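361aa long hypothetical D-aminopeptidase (Pyrococcus horikoshii, PDB 2DRH) has no proven function but belongs to the peptidase S58 (DmpA) family and may act as an aminopeptidase. Local coordinates at residues 63-68 and 288-293; 23-27 and 283-287. One frame throughout, in Å; residues are numbered along the deposited sequence.

Contact 1 (63-68 and 288-293); sequences YKEKVL and NRIKHY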
loop_
_atom_site.group_PDB
_atom_site.type_symbol
_atom_site.label_atom_id
_atom_site.label_comp_id
_atom_site.label_asym_id
_atom_site.label_seq_id
_atom_site.Cartn_x
_atom_site.Cartn_y
_atom_site.Cartn_z
ATOM N N TYR A 63 -0.140 -15.799 -21.507
ATOM C CA TYR A 63 0.450 -16.487 -20.360
ATOM C C TYR A 63 1.949 -16.778 -20.537
ATOM O O TYR A 63 2.754 -16.579 -19.615
ATOM C CB TYR A 63 -0.284 -17.804 -20.118
ATOM C CG TYR A 63 0.223 -18.579 -18.926
ATOM C CD1 TYR A 63 -0.069 -18.164 -17.623
ATOM C CD2 TYR A 63 0.979 -19.734 -19.098
ATOM C CE1 TYR A 63 0.380 -18.891 -16.520
ATOM C CE2 TYR A 63 1.432 -20.469 -18.000
ATOM C CZ TYR A 63 1.124 -20.041 -16.713
ATOM O OH TYR A 63 1.539 -20.787 -15.633
ATOM N N LYS A 64 2.323 -17.270 -21.719
ATOM C CA LYS A 64 3.720 -17.586 -21.996
ATOM C C LYS A 64 4.498 -16.315 -22.294
ATOM O O LYS A 64 5.702 -16.244 -22.051
ATOM C CB LYS A 64 3.818 -18.577 -23.165
ATOM C CG LYS A 64 3.190 -19.925 -22.847
ATOM C CD LYS A 64 3.912 -20.604 -21.690
ATOM C CE LYS A 64 3.158 -21.837 -21.201
ATOM N NZ LYS A 64 2.856 -22.794 -22.303
ATOM N N GLU A 65 3.809 -15.313 -22.828
ATOM C CA GLU A 65 4.440 -14.031 -23.112
ATOM C C GLU A 65 3.641 -12.955 -22.404
ATOM O O GLU A 65 2.682 -12.400 -22.945
ATOM C CB GLU A 65 4.510 -13.769 -24.622
ATOM C CG GLU A 65 5.489 -14.700 -25.311
ATOM C CD GLU A 65 5.866 -14.242 -26.700
ATOM O OE1 GLU A 65 4.963 -14.157 -27.560
ATOM O OE2 GLU A 65 7.071 -13.973 -26.922
ATOM N N LYS A 66 4.058 -12.679 -21.173
ATOM C CA LYS A 66 3.405 -11.700 -20.307
ATOM C C LYS A 66 3.780 -10.250 -20.623
ATOM O O LYS A 66 4.796 -9.977 -21.276
ATOM C CB LYS A 66 3.774 -12.011 -18.854
ATOM C CG LYS A 66 3.407 -13.413 -18.387
ATOM C CD LYS A 66 4.407 -13.903 -17.349
ATOM C CE LYS A 66 3.816 -14.913 -16.384
ATOM N NZ LYS A 66 3.155 -16.078 -17.039
ATOM N N VAL A 67 2.951 -9.316 -20.172
ATOM C CA VAL A 67 3.247 -7.904 -20.374
ATOM C C VAL A 67 3.387 -7.287 -18.989
ATOM O O VAL A 67 2.737 -7.734 -18.043
ATOM C CB VAL A 67 2.120 -7.158 -21.150
ATOM C CG1 VAL A 67 1.965 -7.749 -22.554
ATOM C CG2 VAL A 67 0.805 -7.237 -20.389
ATOM N N LEU A 68 4.257 -6.288 -18.860
ATOM C CA LEU A 68 4.436 -5.621 -17.577
ATOM C C LEU A 68 3.174 -4.807 -17.321
ATOM O O LEU A 68 2.597 -4.244 -18.252
ATOM C CB LEU A 68 5.672 -4.722 -17.614
ATOM C CG LEU A 68 6.996 -5.482 -17.795
ATOM C CD1 LEU A 68 8.163 -4.512 -17.807
ATOM C CD2 LEU A 68 7.163 -6.486 -16.663
ATOM N N ASN A 288 7.438 -4.390 -23.363
ATOM C CA ASN A 288 8.284 -5.449 -22.815
ATOM C C ASN A 288 7.536 -6.744 -22.551
ATOM O O ASN A 288 6.734 -6.829 -21.614
ATOM C CB ASN A 288 8.942 -4.997 -21.506
ATOM C CG ASN A 288 10.052 -3.982 -21.722
ATOM O OD1 ASN A 288 11.150 -4.326 -22.169
ATOM N ND2 ASN A 288 9.769 -2.723 -21.405
ATOM N N ARG A 289 7.799 -7.760 -23.367
ATOM C CA ARG A 289 7.150 -9.048 -23.171
ATOM C C ARG A 289 8.014 -9.901 -22.255
ATOM O O ARG A 289 9.229 -9.991 -22.436
ATOM C CB ARG A 289 6.924 -9.763 -24.507
ATOM C CG ARG A 289 5.804 -9.158 -25.345
ATOM C CD ARG A 289 5.431 -10.063 -26.514
ATOM N NE ARG A 289 4.458 -9.438 -27.407
ATOM C CZ ARG A 289 3.902 -10.044 -28.453
ATOM N NH1 ARG A 289 4.218 -11.298 -28.745
ATOM N NH2 ARG A 289 3.034 -9.391 -29.214
ATOM N N ILE A 290 7.378 -10.512 -21.261
ATOM C CA ILE A 290 8.073 -11.349 -20.293
ATOM C C ILE A 290 7.773 -12.818 -20.566
ATOM O O ILE A 290 6.624 -13.245 -20.489
ATOM C CB ILE A 290 7.614 -11.008 -18.853
ATOM C CG1 ILE A 290 7.478 -9.490 -18.690
ATOM C CG2 ILE A 290 8.593 -11.571 -17.845
ATOM C CD1 ILE A 290 8.747 -8.709 -18.975
ATOM N N LYS A 291 8.808 -13.593 -20.881
ATOM C CA LYS A 291 8.630 -15.015 -21.162
ATOM C C LYS A 291 8.485 -15.809 -19.867
ATOM O O LYS A 291 9.349 -15.760 -18.998
ATOM C CB LYS A 291 9.813 -15.563 -21.971
ATOM C CG LYS A 291 9.985 -14.930 -23.346
ATOM C CD LYS A 291 11.021 -15.688 -24.171
ATOM C CE LYS A 291 11.196 -15.064 -25.549
ATOM N NZ LYS A 291 12.136 -15.847 -26.391
ATOM N N HIS A 292 7.385 -16.547 -19.766
ATOM C CA HIS A 292 7.069 -17.365 -18.597
ATOM C C HIS A 292 8.245 -18.185 -18.067
ATOM O O HIS A 292 8.473 -18.258 -16.858
ATOM C CB HIS A 292 5.919 -18.318 -18.941
ATOM C CG HIS A 292 5.400 -19.093 -17.770
ATOM N ND1 HIS A 292 4.646 -18.517 -16.770
ATOM C CD2 HIS A 292 5.532 -20.401 -17.435
ATOM C CE1 HIS A 292 4.336 -19.435 -15.871
ATOM N NE2 HIS A 292 4.861 -20.587 -16.250
ATOM N N TYR A 293 8.993 -18.801 -18.976
ATOM C CA TYR A 293 10.107 -19.648 -18.580
ATOM C C TYR A 293 11.488 -19.001 -18.569
ATOM O O TYR A 293 12.481 -19.691 -18.434
ATOM C CB TYR A 293 10.126 -20.889 -19.470
ATOM C CG TYR A 293 8.975 -21.846 -19.228
ATOM C CD1 TYR A 293 8.950 -22.667 -18.095
ATOM C CD2 TYR A 293 7.924 -21.948 -20.141
ATOM C CE1 TYR A 293 7.910 -23.568 -17.880
ATOM C CE2 TYR A 293 6.876 -22.850 -19.937
ATOM C CZ TYR A 293 6.878 -23.657 -18.806
ATOM O OH TYR A 293 5.859 -24.561 -18.612
HETATM O O HOH W 1 5.578 -4.683 -20.995
#
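Lys-66 and Ile-290 form the hydrogen-bonded pair of a short antiparallel strand pairing, residues 65-68 against 288-291. Lys-66 N gives its hydrogen to Ile-290 O at 2.7 Å. Ile-290 N returns one to Lys-66 O at 2.6 Å. Just beyond the pairing, His-292 N reaches Lys-64 O at 2.9 Å in a nearly straight bond (169°). At the other end the chains draw apart, and a water fills in for direct bonds. It accepts from Leu-68 N and Asn-288 N and donates to Asn-288 O.

The buried ammonium of Lys-66 is well supplied with acceptors. Its chain bends at the last torsion, and NZ donates to Tyr-63 O at 2.7 Å. Glu-93 adds a salt bridge to the same NZ. The His-292 ring lies with one face over Tyr-63 CE2, the two rings tilted by 34°. Its NE2 is bonded to Thr-126 OG1, while Tyr-63 OH is bonded to Ser-128 O. Lys-64 NZ is held elsewhere, by a salt bridge to Asp-121 and a hydrogen bond to Asn-119. Arg-289 NH1 makes a salt bridge to Glu-65 OE1 at 3.2 Å, weak as a hydrogen bond, with the two planes nearly perpendicular. On the opposite face Leu-68 CD2 packs on Ile-290 CD1. Lys-66 NZ also donates to His-292 ND1 at 2.9 Å, coming in near the ring edge, 17° out of its plane.

Contact 2 (23-27 and 283-287); sequences DVKGV and AFSTA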
loop_
_atom_site.group_PDB
_atom_site.type_symbol
_atom_site.label_atom_id
_atom_site.label_comp_id
_atom_site.label_asym_id
_atom_site.label_seq_id
_atom_site.Cartn_x
_atom_site.Cartn_y
_atom_site.Cartn_z
ATOM N N ASP A 23 -5.499 1.341 -30.825
ATOM C CA ASP A 23 -4.552 2.110 -31.619
ATOM C C ASP A 23 -3.185 1.671 -31.118
ATOM O O ASP A 23 -2.155 1.948 -31.733
ATOM C CB ASP A 23 -4.743 3.617 -31.426
ATOM C CG ASP A 23 -5.843 4.177 -32.306
ATOM O OD1 ASP A 23 -5.899 3.785 -33.487
ATOM O OD2 ASP A 23 -6.641 5.010 -31.832
ATOM N N VAL A 24 -3.189 0.989 -29.975
ATOM C CA VAL A 24 -1.960 0.443 -29.415
ATOM C C VAL A 24 -1.871 -0.880 -30.173
ATOM O O VAL A 24 -2.604 -1.826 -29.882
ATOM C CB VAL A 24 -2.090 0.187 -27.893
ATOM C CG1 VAL A 24 -0.806 -0.431 -27.350
ATOM C CG2 VAL A 24 -2.376 1.498 -27.168
ATOM N N LYS A 25 -0.994 -0.922 -31.172
ATOM C CA LYS A 25 -0.838 -2.099 -32.019
ATOM C C LYS A 25 -0.781 -3.416 -31.254
ATOM O O LYS A 25 0.017 -3.580 -30.327
ATOM C CB LYS A 25 0.414 -1.964 -32.898
ATOM C CG LYS A 25 1.730 -2.087 -32.147
ATOM C CD LYS A 25 2.076 -0.810 -31.391
ATOM C CE LYS A 25 3.156 -1.056 -30.347
ATOM N NZ LYS A 25 2.625 -1.893 -29.229
ATOM N N GLY A 26 -1.633 -4.354 -31.655
ATOM C CA GLY A 26 -1.658 -5.651 -31.008
ATOM C C GLY A 26 -2.820 -5.817 -30.049
ATOM O O GLY A 26 -3.324 -6.927 -29.869
ATOM N N VAL A 27 -3.245 -4.720 -29.426
ATOM C CA VAL A 27 -4.363 -4.772 -28.485
ATOM C C VAL A 27 -5.652 -5.061 -29.246
ATOM O O VAL A 27 -5.874 -4.524 -30.329
ATOM C CB VAL A 27 -4.501 -3.434 -27.703
ATOM C CG1 VAL A 27 -5.759 -3.447 -26.833
ATOM C CG2 VAL A 27 -3.272 -3.223 -26.833
ATOM N N ALA A 283 -3.254 -0.565 -15.822
ATOM C CA ALA A 283 -2.400 -0.125 -16.917
ATOM C C ALA A 283 -1.341 -1.156 -17.265
ATOM O O ALA A 283 -0.785 -1.813 -16.384
ATOM C CB ALA A 283 -1.737 1.188 -16.553
ATOM N N PHE A 284 -1.067 -1.297 -18.559
ATOM C CA PHE A 284 -0.061 -2.242 -19.022
ATOM C C PHE A 284 0.633 -1.728 -20.275
ATOM O O PHE A 284 0.077 -0.912 -21.015
ATOM C CB PHE A 284 -0.694 -3.613 -19.293
ATOM C CG PHE A 284 -1.632 -3.650 -20.480
ATOM C CD1 PHE A 284 -1.140 -3.802 -21.780
ATOM C CD2 PHE A 284 -3.012 -3.564 -20.297
ATOM C CE1 PHE A 284 -2.011 -3.872 -22.876
ATOM C CE2 PHE A 284 -3.887 -3.633 -21.379
ATOM C CZ PHE A 284 -3.385 -3.789 -22.675
ATOM N N SER A 285 1.854 -2.195 -20.496
ATOM C CA SER A 285 2.628 -1.795 -21.661
ATOM C C SER A 285 2.875 -3.004 -22.551
ATOM O O SER A 285 3.005 -4.122 -22.070
ATOM C CB SER A 285 3.965 -1.187 -21.226
ATOM O OG SER A 285 4.810 -0.950 -22.343
ATOM N N THR A 286 2.925 -2.775 -23.855
ATOM C CA THR A 286 3.165 -3.847 -24.814
ATOM C C THR A 286 4.633 -3.833 -25.217
ATOM O O THR A 286 5.082 -4.678 -25.984
ATOM C CB THR A 286 2.335 -3.644 -26.089
ATOM O OG1 THR A 286 2.650 -2.362 -26.654
ATOM C CG2 THR A 286 0.846 -3.698 -25.782
ATOM N N ALA A 287 5.377 -2.867 -24.691
ATOM C CA ALA A 287 6.789 -2.710 -25.022
ATOM C C ALA A 287 7.726 -3.814 -24.529
ATOM O O ALA A 287 8.712 -4.138 -25.204
ATOM C CB ALA A 287 7.277 -1.355 -24.529
#
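Phe-284 meets Val-27 with the rim of its ring. Ring atom CZ lies 4.2 Å from Val-27 CG2, and this methyl sits at the ring edge, near its plane. The CB of Phe-284 does not point at Val-27; the first torsion, with CG between the backbone N and the carbonyl carbon (chi1 69°), brings the end of the ring nearer. The ring is buried. Val-67 and Ala-69 of strand 65-73 and Ile-243 and Ala-245 of strand 240-246 also pack on it.

Ser-285 points the other way and serves its own chain. Its OG accepts from Ala-287 N at 3.1 Å, which makes an ST turn, and it is also bonded to Ala-248 O. The turn lies where the chain leaves strand 278-285 and rounds a corner.

Thr-286, at that corner, carries most of the contact. Facing it is a type II beta turn, Val-24 to Val-27, which leads into strand 28-36. Val-27 N closes this turn on Val-24 O at 3.0 Å, and Gly-26 takes its third position with a positive phi of 103°. The methyl of Thr-286 faces the turn valines: CG2 is 4.0 Å from Val-24 CG1 and 4.3 Å from Val-27 CG2. The hydroxyl is the polar half. Lys-25 is bent at chi2 and chi4, which brings its tip back to the corner. Its NZ donates to Thr-286 OG1 at 2.6 Å. Both side chains also touch Asp-247.

How the contacts relate
Strand 65-73 is common ground: it pairs with strand 288-291 in contact 1 and with strand 278-285, which supplies one side of contact 2. Those two partners follow each other in the chain, separated by the corner at 286-287. The contacts touch directly, with a probable hydrogen bond between Leu-68 O and Ser-285 N at 3.1 Å. Contact 2 is the more buried: its centre lies about 14 Å from the centre of the chain, that of contact 1 about 22 Å. It is small and joins a turn to a strand end by methyl and ring contacts and one lysine-to-threonine hydrogen bond. Contact 1 is larger and partly exposed, and combines backbone pairing with charged and aromatic groups.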